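Local coordinates for protein probable alginate O-acetylase AlgJ (Pseudomonas putida, PDB 4O8V) that probably adds acetyl groups to the O-2 and O-3 positions of mannuronate residues in alginate, as part of a bacterial inner membrane complex, at residues G14-L19 against T69-K74; D22-P27 against V61-R66; Q55-I60 against F98-M103; H247-P252 against W272-R277. All blocks are in the same frame, centred on the assembly; numbering follows the deposited sequence.

How the contacts relate
The four contacts run through one SGNH hydrolase-like domain, from a peripheral hairpin to its central parallel sheet. Contacts 1 and 2, centred 13 Å apart, touch through Lys64 of contact 2, whose NZ donates to Leu19 O of contact 1 (2.8 Å) and also bonds to the backbone O of Asp120, a probable active-site residue. Contact 2 reaches contact 4 through the salt bridge of Arg66 NH2 with Glu276 OE1 (2.8 Å). Contacts 3 and 4 lie on the neighbouring strands 55-61 and 269-275, where Ala59 N and Trp272 O are 2.7 Å apart. In contact 4 the side chain of Glu273 is about 7 Å from those of Ser218 and His122, the likely nucleophile and proton acceptor.

Contact 1: residues G14-L19 against T69-K74; sequences GRDQWL and TEYLGK
Trp18 and Tyr71 lie face against face in an offset stack: the five-membered ring of the tryptophan and the phenol ring have centroids 3.8 Å apart and planes only 10° from parallel. Trp18 NE1 sits over the centre of the tyrosine ring, while Tyr71 CD2 comes down near the rim of the indole, 3.3 Å from Trp18 CE2. Tyr71 CB adds a CH-pi contact to the same indole face, and the CG of Glu70 covers the opposite face of the phenol. Beside the stack, Arg15 takes hold of the 3-10 turn 69-71. Its chain bends at chi3 (-52°), bringing the guanidinium side-on to Glu70 O, which lies nearly in the guanidinium plane and accepts from both NE (3.1 Å) and NH2 (2.8 Å). The backbone joins in where Arg15 N donates to Tyr71 O at 2.8 Å, the donor standing above the carbonyl plane. At the outer end of the phenol, a water bridges Tyr71 OH and Asp16 OD2, donating a hydrogen bond to Asp16 OD2 at 2.7 Å. Further out, Tyr68 meets the Trp18 ring at about 35°, Arg118 bonds to the Gln17 carbonyl, and Lys110 pairs with the Glu70 carboxylate. The contact thus docks the turn of a beta-hairpin, made by strands 11-13 and 19-21, onto the loop that follows helix 64-67.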
# COMPACT_ATOMS: atom_id res chain seq x y z
N GLY A 14 13.00 -10.29 14.47
CA GLY A 14 12.96 -9.25 15.48
C GLY A 14 12.82 -9.82 16.88
O GLY A 14 13.03 -11.02 17.09
N ARG A 15 12.51 -8.97 17.85
CA ARG A 15 12.27 -9.41 19.24
C ARG A 15 10.87 -9.95 19.40
O ARG A 15 10.01 -9.65 18.58
CB ARG A 15 12.47 -8.27 20.24
CG ARG A 15 13.86 -7.66 20.28
CD ARG A 15 14.00 -6.74 21.50
NE ARG A 15 12.90 -5.78 21.54
CZ ARG A 15 12.10 -5.60 22.59
NH1 ARG A 15 12.27 -6.31 23.69
NH2 ARG A 15 11.11 -4.71 22.52
N ASP A 16 10.63 -10.72 20.47
CA ASP A 16 9.28 -11.16 20.84
C ASP A 16 8.57 -11.89 19.68
O ASP A 16 7.35 -11.73 19.48
CB ASP A 16 8.42 -9.96 21.31
CG ASP A 16 8.77 -9.49 22.72
OD1 ASP A 16 9.75 -10.00 23.31
OD2 ASP A 16 8.05 -8.60 23.24
N GLN A 17 9.33 -12.69 18.93
CA GLN A 17 8.80 -13.47 17.81
C GLN A 17 8.14 -12.59 16.72
O GLN A 17 7.19 -13.00 16.05
CB GLN A 17 7.81 -14.55 18.31
CG GLN A 17 8.43 -15.56 19.32
CD GLN A 17 7.80 -16.96 19.30
OE1 GLN A 17 6.57 -17.13 19.34
NE2 GLN A 17 8.65 -17.99 19.25
N TRP A 18 8.67 -11.38 16.53
CA TRP A 18 8.28 -10.54 15.38
C TRP A 18 9.17 -10.90 14.17
O TRP A 18 10.35 -11.22 14.35
CB TRP A 18 8.45 -9.05 15.72
CG TRP A 18 7.27 -8.46 16.45
CD1 TRP A 18 6.88 -8.70 17.75
CD2 TRP A 18 6.31 -7.56 15.90
NE1 TRP A 18 5.71 -8.00 18.02
CE2 TRP A 18 5.37 -7.28 16.91
CE3 TRP A 18 6.17 -6.95 14.65
CZ2 TRP A 18 4.28 -6.42 16.69
CZ3 TRP A 18 5.09 -6.10 14.44
CH2 TRP A 18 4.17 -5.84 15.46
N LEU A 19 8.61 -10.82 12.96
CA LEU A 19 9.35 -11.07 11.72
C LEU A 19 9.23 -9.85 10.83
O LEU A 19 8.20 -9.22 10.82
CB LEU A 19 8.76 -12.27 10.98
CG LEU A 19 8.70 -13.56 11.77
CD1 LEU A 19 8.00 -14.63 10.90
CD2 LEU A 19 10.10 -14.00 12.13
N THR A 69 9.77 -0.15 15.25
CA THR A 69 11.21 -0.19 15.52
C THR A 69 11.53 -0.82 16.86
O THR A 69 12.65 -1.30 17.09
CB THR A 69 11.84 1.21 15.51
OG1 THR A 69 11.28 2.00 16.56
CG2 THR A 69 11.57 1.90 14.19
N GLU A 70 10.56 -0.83 17.76
CA GLU A 70 10.81 -1.33 19.10
C GLU A 70 10.93 -2.85 19.10
O GLU A 70 11.39 -3.44 20.08
CB GLU A 70 9.71 -0.88 20.09
CG GLU A 70 8.32 -1.44 19.82
CD GLU A 70 7.44 -0.47 19.02
OE1 GLU A 70 7.96 0.21 18.10
OE2 GLU A 70 6.23 -0.37 19.33
N TYR A 71 10.55 -3.49 17.99
CA TYR A 71 10.68 -4.94 17.89
C TYR A 71 11.80 -5.36 16.95
O TYR A 71 11.93 -6.53 16.62
CB TYR A 71 9.35 -5.57 17.45
CG TYR A 71 8.27 -5.41 18.50
CD1 TYR A 71 8.45 -5.89 19.79
CD2 TYR A 71 7.07 -4.76 18.20
CE1 TYR A 71 7.47 -5.73 20.76
CE2 TYR A 71 6.09 -4.59 19.17
CZ TYR A 71 6.30 -5.07 20.44
OH TYR A 71 5.33 -4.93 21.41
N LEU A 72 12.62 -4.39 16.54
CA LEU A 72 13.85 -4.72 15.83
C LEU A 72 14.76 -5.58 16.69
O LEU A 72 14.90 -5.39 17.92
CB LEU A 72 14.58 -3.46 15.39
CG LEU A 72 13.81 -2.71 14.31
CD1 LEU A 72 14.55 -1.45 13.92
CD2 LEU A 72 13.58 -3.60 13.09
N GLY A 73 15.37 -6.56 16.05
CA GLY A 73 16.32 -7.43 16.75
C GLY A 73 17.74 -6.93 16.57
O GLY A 73 17.99 -5.73 16.60
N LYS A 74 18.66 -7.87 16.40
CA LYS A 74 20.06 -7.55 16.15
C LYS A 74 20.25 -6.76 14.86
O LYS A 74 20.87 -5.69 14.86
CB LYS A 74 20.90 -8.83 16.14
O HOH W 1 5.56 -7.66 22.92

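Contact 2: residues D22-P27 against V61-R66; sequences DEEFKP and VPAKAR
The Glu24 carboxylate accepts from the first backbone N-H groups of helix 64-67, just past the N-cap residue Ala63. Lys64 N donates to Glu24 OE2 and Ala65 N to Glu24 OE1, both at 2.9 Å and both fairly straight. Each oxygen is approached from about 40° above the carboxylate plane, so the helix end lies against the flat side of the group. The acid reaches there on an extended chain, with chi2 at 174°. Packing is close around it: Ala63 CB lies 3.4 Å from Glu24 CD, and Ala65 CB is 3.5 Å from Glu24 OE1. The amino terminus of the helix would favour the negative charge, and Arg277 adds a long, weak ion pair to OE2. Towards Phe25 the fit is looser; that ring also packs on Phe20, Leu72 and Pro77. Away from the helix the loop is more open to solvent; there Lys26 NZ forms a salt bridge with Asp22, whose OD1 also accepts from Gly10 N and whose backbone O accepts from both Phe25 N and Lys26 N. On the helix, Lys64 leads its amine away from Glu24 to the backbone carbonyls of Leu19, Leu117 and Asp120. Ala65 CB approaches the Phe25 ring obliquely, 4.1 Å from Phe25 CE1.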
# COMPACT_ATOMS: atom_id res chain seq x y z
N ASP A 22 12.96 -8.61 4.62
CA ASP A 22 14.30 -8.04 4.44
C ASP A 22 14.29 -6.98 3.33
O ASP A 22 15.27 -6.26 3.16
CB ASP A 22 15.36 -9.14 4.17
CG ASP A 22 15.31 -9.70 2.77
OD1 ASP A 22 14.23 -9.69 2.13
OD2 ASP A 22 16.37 -10.16 2.31
N GLU A 23 13.17 -6.84 2.63
CA GLU A 23 13.03 -5.76 1.64
C GLU A 23 12.96 -4.40 2.34
O GLU A 23 13.17 -3.35 1.72
CB GLU A 23 11.80 -5.99 0.75
CG GLU A 23 11.88 -7.25 -0.10
CD GLU A 23 10.65 -7.46 -0.98
OE1 GLU A 23 9.61 -6.80 -0.76
OE2 GLU A 23 10.72 -8.29 -1.91
N GLU A 24 12.67 -4.42 3.64
CA GLU A 24 12.67 -3.20 4.44
C GLU A 24 14.05 -2.96 5.06
O GLU A 24 14.25 -1.98 5.78
CB GLU A 24 11.59 -3.27 5.53
CG GLU A 24 10.18 -3.03 4.96
CD GLU A 24 9.05 -3.24 5.96
OE1 GLU A 24 9.32 -3.50 7.16
OE2 GLU A 24 7.87 -3.13 5.55
N PHE A 25 14.99 -3.87 4.78
CA PHE A 25 16.34 -3.80 5.35
C PHE A 25 17.45 -3.68 4.31
O PHE A 25 18.42 -2.93 4.50
CB PHE A 25 16.63 -5.06 6.19
CG PHE A 25 15.90 -5.12 7.49
CD1 PHE A 25 14.53 -5.30 7.51
CD2 PHE A 25 16.58 -5.04 8.69
CE1 PHE A 25 13.84 -5.37 8.72
CE2 PHE A 25 15.91 -5.12 9.91
CZ PHE A 25 14.53 -5.27 9.92
N LYS A 26 17.33 -4.45 3.23
CA LYS A 26 18.46 -4.69 2.32
C LYS A 26 18.84 -3.45 1.52
O LYS A 26 17.97 -2.68 1.12
CB LYS A 26 18.14 -5.84 1.35
CG LYS A 26 17.03 -5.50 0.34
CD LYS A 26 16.71 -6.65 -0.61
CE LYS A 26 16.31 -7.91 0.16
NZ LYS A 26 15.79 -9.02 -0.69
N PRO A 27 20.14 -3.24 1.30
CA PRO A 27 20.54 -2.23 0.32
C PRO A 27 20.16 -2.69 -1.07
O PRO A 27 19.97 -3.88 -1.28
CB PRO A 27 22.06 -2.15 0.48
CG PRO A 27 22.44 -3.50 1.00
CD PRO A 27 21.31 -3.94 1.89
N VAL A 61 2.56 3.58 2.03
CA VAL A 61 2.48 2.80 3.27
C VAL A 61 3.84 2.74 3.95
O VAL A 61 4.82 2.32 3.34
CB VAL A 61 1.98 1.37 3.02
CG1 VAL A 61 1.67 0.66 4.37
CG2 VAL A 61 0.73 1.40 2.14
N PRO A 62 3.92 3.17 5.21
CA PRO A 62 5.22 3.10 5.86
C PRO A 62 5.66 1.66 6.09
O PRO A 62 4.81 0.77 6.20
CB PRO A 62 4.98 3.82 7.19
CG PRO A 62 3.52 3.66 7.46
CD PRO A 62 2.88 3.73 6.07
N ALA A 63 6.97 1.44 6.16
CA ALA A 63 7.53 0.11 6.40
C ALA A 63 7.13 -0.38 7.79
O ALA A 63 7.07 0.41 8.73
CB ALA A 63 9.03 0.13 6.26
N LYS A 64 6.88 -1.68 7.92
CA LYS A 64 6.58 -2.22 9.23
C LYS A 64 7.76 -1.98 10.16
O LYS A 64 7.59 -1.68 11.35
CB LYS A 64 6.25 -3.72 9.16
CG LYS A 64 5.80 -4.29 10.51
CD LYS A 64 5.23 -5.68 10.38
CE LYS A 64 6.21 -6.72 10.81
NZ LYS A 64 5.59 -8.08 10.83
N ALA A 65 8.97 -2.08 9.61
CA ALA A 65 10.19 -1.86 10.40
C ALA A 65 10.32 -0.43 10.91
O ALA A 65 11.04 -0.18 11.87
CB ALA A 65 11.42 -2.22 9.59
N ARG A 66 9.66 0.51 10.26
CA ARG A 66 9.67 1.91 10.69
C ARG A 66 8.62 2.16 11.76
O ARG A 66 8.84 2.94 12.67
CB ARG A 66 9.42 2.85 9.48
CG ARG A 66 9.43 4.33 9.85
CD ARG A 66 9.19 5.26 8.63
NE ARG A 66 9.99 4.91 7.45
CZ ARG A 66 11.29 5.16 7.31
NH1 ARG A 66 11.98 5.73 8.29
NH2 ARG A 66 11.91 4.81 6.18

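Contact 3: residues Q55-I60 against F98-M103; sequences QLVLAI and FAPDLM
Strand 55-61, an outermost strand of the four-stranded parallel sheet, is flanked on its outer side by the extended loop 98-103, where Leu58 meets Phe98 and Ala99. The two run in roughly the same direction, 32° apart, yet one direct backbone bond joins them: Leu58 N donates to Phe98 O at 2.9 Å, nearly along the C=O axis. Next to it Ala99 CA approaches Leu58 O at 3.4 Å in a CA-H...O contact. Beyond these, waters link the two backbones. One bridges Leu56 O and Phe98 N; a second accepts from Ile60 N and a third from Leu102 N, each within hydrogen-bonding distance of two carbonyls, those of Leu58 and Pro100 and those of Ile60 and Pro100. Side chains close the seam from both sides. Val57 and Phe98 point the same way and lie alongside each other, with Val57 CG2 at the edge of the phenyl ring, 4.0 Å from Phe98 CD2. Phe98 CG is anti to its own nitrogen (chi1 -176°), which turns the ring beside the valine and sets one of its faces over Pro100 CG. The other valine branch, CG1, packs 3.8 Å from Pro100 CD, and Leu102 CD1 meets Ala59 CB at 4.1 Å; Leu135 and Ala138 of helix 125-141 cover this side. On the opposite side Ala99 CB touches Ile60 CD1 (4.0 Å) and Leu58 CB, under Phe88 and His89 of helix 84-94. The loop lines the edge strand of the parallel sheet in this alpha/beta SGNH hydrolase-like fold, leading into helix 103-109.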
# COMPACT_ATOMS: atom_id res chain seq x y z
N GLN A 55 -8.31 12.26 -10.38
CA GLN A 55 -7.39 12.76 -9.36
C GLN A 55 -6.68 11.62 -8.66
O GLN A 55 -7.31 10.68 -8.16
CB GLN A 55 -8.13 13.61 -8.32
CG GLN A 55 -8.67 14.93 -8.86
CD GLN A 55 -7.57 15.93 -9.17
OE1 GLN A 55 -6.43 15.80 -8.72
NE2 GLN A 55 -7.91 16.95 -9.96
N LEU A 56 -5.35 11.70 -8.63
CA LEU A 56 -4.55 10.68 -7.97
C LEU A 56 -4.36 11.00 -6.50
O LEU A 56 -3.98 12.12 -6.15
CB LEU A 56 -3.18 10.57 -8.62
CG LEU A 56 -2.19 9.63 -7.90
CD1 LEU A 56 -2.73 8.19 -7.78
CD2 LEU A 56 -0.84 9.68 -8.60
N VAL A 57 -4.64 10.02 -5.66
CA VAL A 57 -4.28 10.11 -4.25
C VAL A 57 -3.33 8.95 -3.96
O VAL A 57 -3.72 7.76 -3.93
CB VAL A 57 -5.51 10.04 -3.32
CG1 VAL A 57 -5.06 10.13 -1.85
CG2 VAL A 57 -6.51 11.12 -3.65
N LEU A 58 -2.05 9.29 -3.81
CA LEU A 58 -1.02 8.30 -3.57
C LEU A 58 -1.02 7.95 -2.10
O LEU A 58 -1.03 8.85 -1.27
CB LEU A 58 0.35 8.83 -4.00
CG LEU A 58 1.56 7.90 -3.84
CD1 LEU A 58 1.40 6.64 -4.73
CD2 LEU A 58 2.84 8.65 -4.20
N ALA A 59 -1.02 6.65 -1.79
CA ALA A 59 -1.07 6.19 -0.40
C ALA A 59 0.24 5.47 -0.08
O ALA A 59 0.40 4.26 -0.34
CB ALA A 59 -2.25 5.29 -0.17
N ILE A 60 1.21 6.23 0.44
CA ILE A 60 2.54 5.66 0.72
C ILE A 60 2.46 4.91 2.06
O ILE A 60 2.28 5.53 3.10
CB ILE A 60 3.63 6.77 0.80
CG1 ILE A 60 3.73 7.54 -0.52
CG2 ILE A 60 5.01 6.15 1.16
CD1 ILE A 60 4.56 8.83 -0.38
N PHE A 98 -0.27 14.22 -4.91
CA PHE A 98 -0.94 14.32 -3.61
C PHE A 98 -0.79 13.04 -2.80
O PHE A 98 -1.31 11.98 -3.19
CB PHE A 98 -2.42 14.65 -3.83
CG PHE A 98 -3.20 14.88 -2.57
CD1 PHE A 98 -2.77 15.80 -1.62
CD2 PHE A 98 -4.38 14.20 -2.34
CE1 PHE A 98 -3.50 16.03 -0.46
CE2 PHE A 98 -5.12 14.43 -1.19
CZ PHE A 98 -4.67 15.34 -0.24
N ALA A 99 -0.10 13.12 -1.66
CA ALA A 99 0.24 11.94 -0.87
C ALA A 99 0.06 12.22 0.62
O ALA A 99 0.98 12.67 1.30
CB ALA A 99 1.68 11.48 -1.15
N PRO A 100 -1.15 11.97 1.12
CA PRO A 100 -1.44 12.20 2.54
C PRO A 100 -0.55 11.38 3.46
O PRO A 100 -0.15 10.26 3.14
CB PRO A 100 -2.91 11.77 2.67
CG PRO A 100 -3.47 11.93 1.26
CD PRO A 100 -2.34 11.51 0.37
N ASP A 101 -0.23 11.95 4.62
CA ASP A 101 0.64 11.24 5.55
C ASP A 101 -0.09 10.12 6.28
O ASP A 101 -1.07 10.37 6.98
CB ASP A 101 1.22 12.23 6.56
CG ASP A 101 2.17 11.54 7.53
OD1 ASP A 101 3.33 11.30 7.17
OD2 ASP A 101 1.73 11.23 8.65
N LEU A 102 0.37 8.89 6.11
CA LEU A 102 -0.25 7.75 6.78
C LEU A 102 0.53 7.32 8.03
O LEU A 102 -0.00 6.66 8.93
CB LEU A 102 -0.36 6.56 5.84
CG LEU A 102 -1.19 6.78 4.57
CD1 LEU A 102 -1.20 5.47 3.80
CD2 LEU A 102 -2.61 7.22 4.92
N MSE A 103 1.81 7.69 8.08
CA MSE A 103 2.65 7.31 9.21
C MSE A 103 2.15 7.90 10.55
O MSE A 103 2.01 7.17 11.53
CB MSE A 103 4.09 7.73 8.95
CG MSE A 103 4.95 7.83 10.18
SE MSE A 103 5.85 6.14 10.37
O HOH W 2 -1.88 13.63 -7.24
O HOH W 3 0.62 8.99 0.93
O HOH W 4 1.87 8.12 3.70

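Contact 4: residues H247-P252 against W272-R277; sequences HGPLLP and WEFPER
Pro249 meets segment 272-277 through a ring face, an indole N-H and a few aliphatic carbons. The CH-pi contact is nearly centred: Pro249 CG stands 3.5 Å from the centroid of the Phe274 ring, just 6° off its normal. Phe274 CG is anti to the backbone N (chi1 -162°), and this swings the phenyl beneath the proline; Phe274 CD2 also lies over the rim of one face of the Trp272 indole. A single hydrogen bond crosses the contact, from Trp272 NE1 to Pro249 O at 2.9 Å. The carbonyl lies near the indole plane, but the donor stands 47° above the plane of the carbonyl and off its lone pairs. Apolar contacts flank it: Leu250 CD1 touches the edge of the indole 4.0 Å from Trp272 CZ2, and Pro249 CB lies 4.2 Å from Pro275 CD. Pro249 CB also covers Glu273 O at 3.8 Å, a buried carbonyl without a polar partner in the model. The Glu273 carboxylate turns to Thr217 and Ser220, beside the probable nucleophile Ser218. Strand 269-275 runs between strands 55-61 and 212-215; helix 31-51 packs on Trp272, Phe274 and Leu250 through Leu41, Ile42 and Val45, joining the start of helix 250-257 to the same face of the sheet.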
# COMPACT_ATOMS: atom_id res chain seq x y z
N HIS A 247 3.05 -8.48 -7.64
CA HIS A 247 3.72 -7.84 -8.77
C HIS A 247 4.20 -6.44 -8.42
O HIS A 247 4.59 -5.68 -9.29
CB HIS A 247 2.78 -7.78 -9.98
CG HIS A 247 2.21 -9.10 -10.37
ND1 HIS A 247 2.96 -10.08 -11.00
CD2 HIS A 247 0.97 -9.62 -10.21
CE1 HIS A 247 2.20 -11.14 -11.21
NE2 HIS A 247 0.99 -10.89 -10.74
N GLY A 248 4.15 -6.11 -7.14
CA GLY A 248 4.52 -4.77 -6.71
C GLY A 248 3.42 -3.79 -7.04
O GLY A 248 2.37 -4.17 -7.56
N PRO A 249 3.64 -2.51 -6.71
CA PRO A 249 2.63 -1.46 -6.81
C PRO A 249 2.51 -0.82 -8.20
O PRO A 249 1.46 -0.24 -8.50
CB PRO A 249 3.11 -0.43 -5.78
CG PRO A 249 4.60 -0.59 -5.80
CD PRO A 249 4.83 -2.08 -5.94
N LEU A 250 3.55 -0.93 -9.03
CA LEU A 250 3.57 -0.21 -10.32
C LEU A 250 2.87 -0.98 -11.45
O LEU A 250 2.03 -0.41 -12.17
CB LEU A 250 5.02 0.12 -10.74
CG LEU A 250 5.10 0.84 -12.10
CD1 LEU A 250 4.40 2.21 -12.03
CD2 LEU A 250 6.55 1.00 -12.52
N LEU A 251 3.20 -2.27 -11.60
CA LEU A 251 2.62 -3.07 -12.69
C LEU A 251 1.08 -3.09 -12.67
O LEU A 251 0.45 -2.96 -13.72
CB LEU A 251 3.17 -4.50 -12.66
CG LEU A 251 4.35 -4.79 -13.61
CD1 LEU A 251 5.43 -3.75 -13.46
CD2 LEU A 251 4.92 -6.18 -13.38
N PRO A 252 0.45 -3.25 -11.49
CA PRO A 252 -1.01 -3.14 -11.53
C PRO A 252 -1.50 -1.76 -11.94
O PRO A 252 -2.58 -1.69 -12.55
CB PRO A 252 -1.43 -3.45 -10.08
CG PRO A 252 -0.33 -4.26 -9.53
CD PRO A 252 0.92 -3.67 -10.16
N TRP A 272 -3.94 5.09 -4.95
CA TRP A 272 -2.82 4.24 -5.36
C TRP A 272 -1.98 3.89 -4.14
O TRP A 272 -1.23 4.73 -3.63
CB TRP A 272 -1.95 4.96 -6.39
CG TRP A 272 -0.89 4.10 -7.00
CD1 TRP A 272 -0.69 2.75 -6.81
CD2 TRP A 272 0.13 4.53 -7.92
NE1 TRP A 272 0.38 2.32 -7.56
CE2 TRP A 272 0.91 3.39 -8.24
CE3 TRP A 272 0.46 5.76 -8.49
CZ2 TRP A 272 2.00 3.45 -9.13
CZ3 TRP A 272 1.54 5.82 -9.37
CH2 TRP A 272 2.30 4.67 -9.67
N GLU A 273 -2.11 2.65 -3.68
CA GLU A 273 -1.39 2.16 -2.51
C GLU A 273 -0.00 1.65 -2.93
O GLU A 273 0.14 0.79 -3.81
CB GLU A 273 -2.22 1.09 -1.80
CG GLU A 273 -1.44 0.26 -0.80
CD GLU A 273 -1.01 -1.09 -1.36
OE1 GLU A 273 -1.87 -1.81 -1.94
OE2 GLU A 273 0.18 -1.45 -1.20
N PHE A 274 1.03 2.23 -2.32
CA PHE A 274 2.41 2.10 -2.76
C PHE A 274 3.30 2.03 -1.50
O PHE A 274 3.67 3.06 -0.94
CB PHE A 274 2.80 3.30 -3.65
CG PHE A 274 4.03 3.08 -4.51
CD1 PHE A 274 5.23 2.65 -3.95
CD2 PHE A 274 3.99 3.31 -5.90
CE1 PHE A 274 6.37 2.47 -4.75
CE2 PHE A 274 5.11 3.11 -6.71
CZ PHE A 274 6.31 2.68 -6.13
N PRO A 275 3.61 0.82 -1.04
CA PRO A 275 4.43 0.71 0.18
C PRO A 275 5.85 1.27 -0.04
O PRO A 275 6.41 1.11 -1.12
CB PRO A 275 4.46 -0.81 0.45
CG PRO A 275 3.22 -1.35 -0.27
CD PRO A 275 3.18 -0.50 -1.54
N GLU A 276 6.42 1.91 0.98
CA GLU A 276 7.67 2.65 0.77
C GLU A 276 8.84 1.79 0.26
O GLU A 276 9.63 2.26 -0.56
CB GLU A 276 8.08 3.38 2.05
CG GLU A 276 8.50 2.48 3.20
CD GLU A 276 9.28 3.21 4.30
OE1 GLU A 276 10.51 3.40 4.16
OE2 GLU A 276 8.67 3.56 5.33
N ARG A 277 8.93 0.54 0.69
CA ARG A 277 10.08 -0.29 0.35
C ARG A 277 10.21 -0.58 -1.14
O ARG A 277 11.27 -1.00 -1.59
CB ARG A 277 10.03 -1.62 1.12
CG ARG A 277 9.00 -2.64 0.57
CD ARG A 277 8.96 -3.86 1.51
NE ARG A 277 8.21 -5.01 1.01
CZ ARG A 277 6.97 -5.30 1.39
NH1 ARG A 277 6.33 -4.49 2.22
NH2 ARG A 277 6.36 -6.38 0.92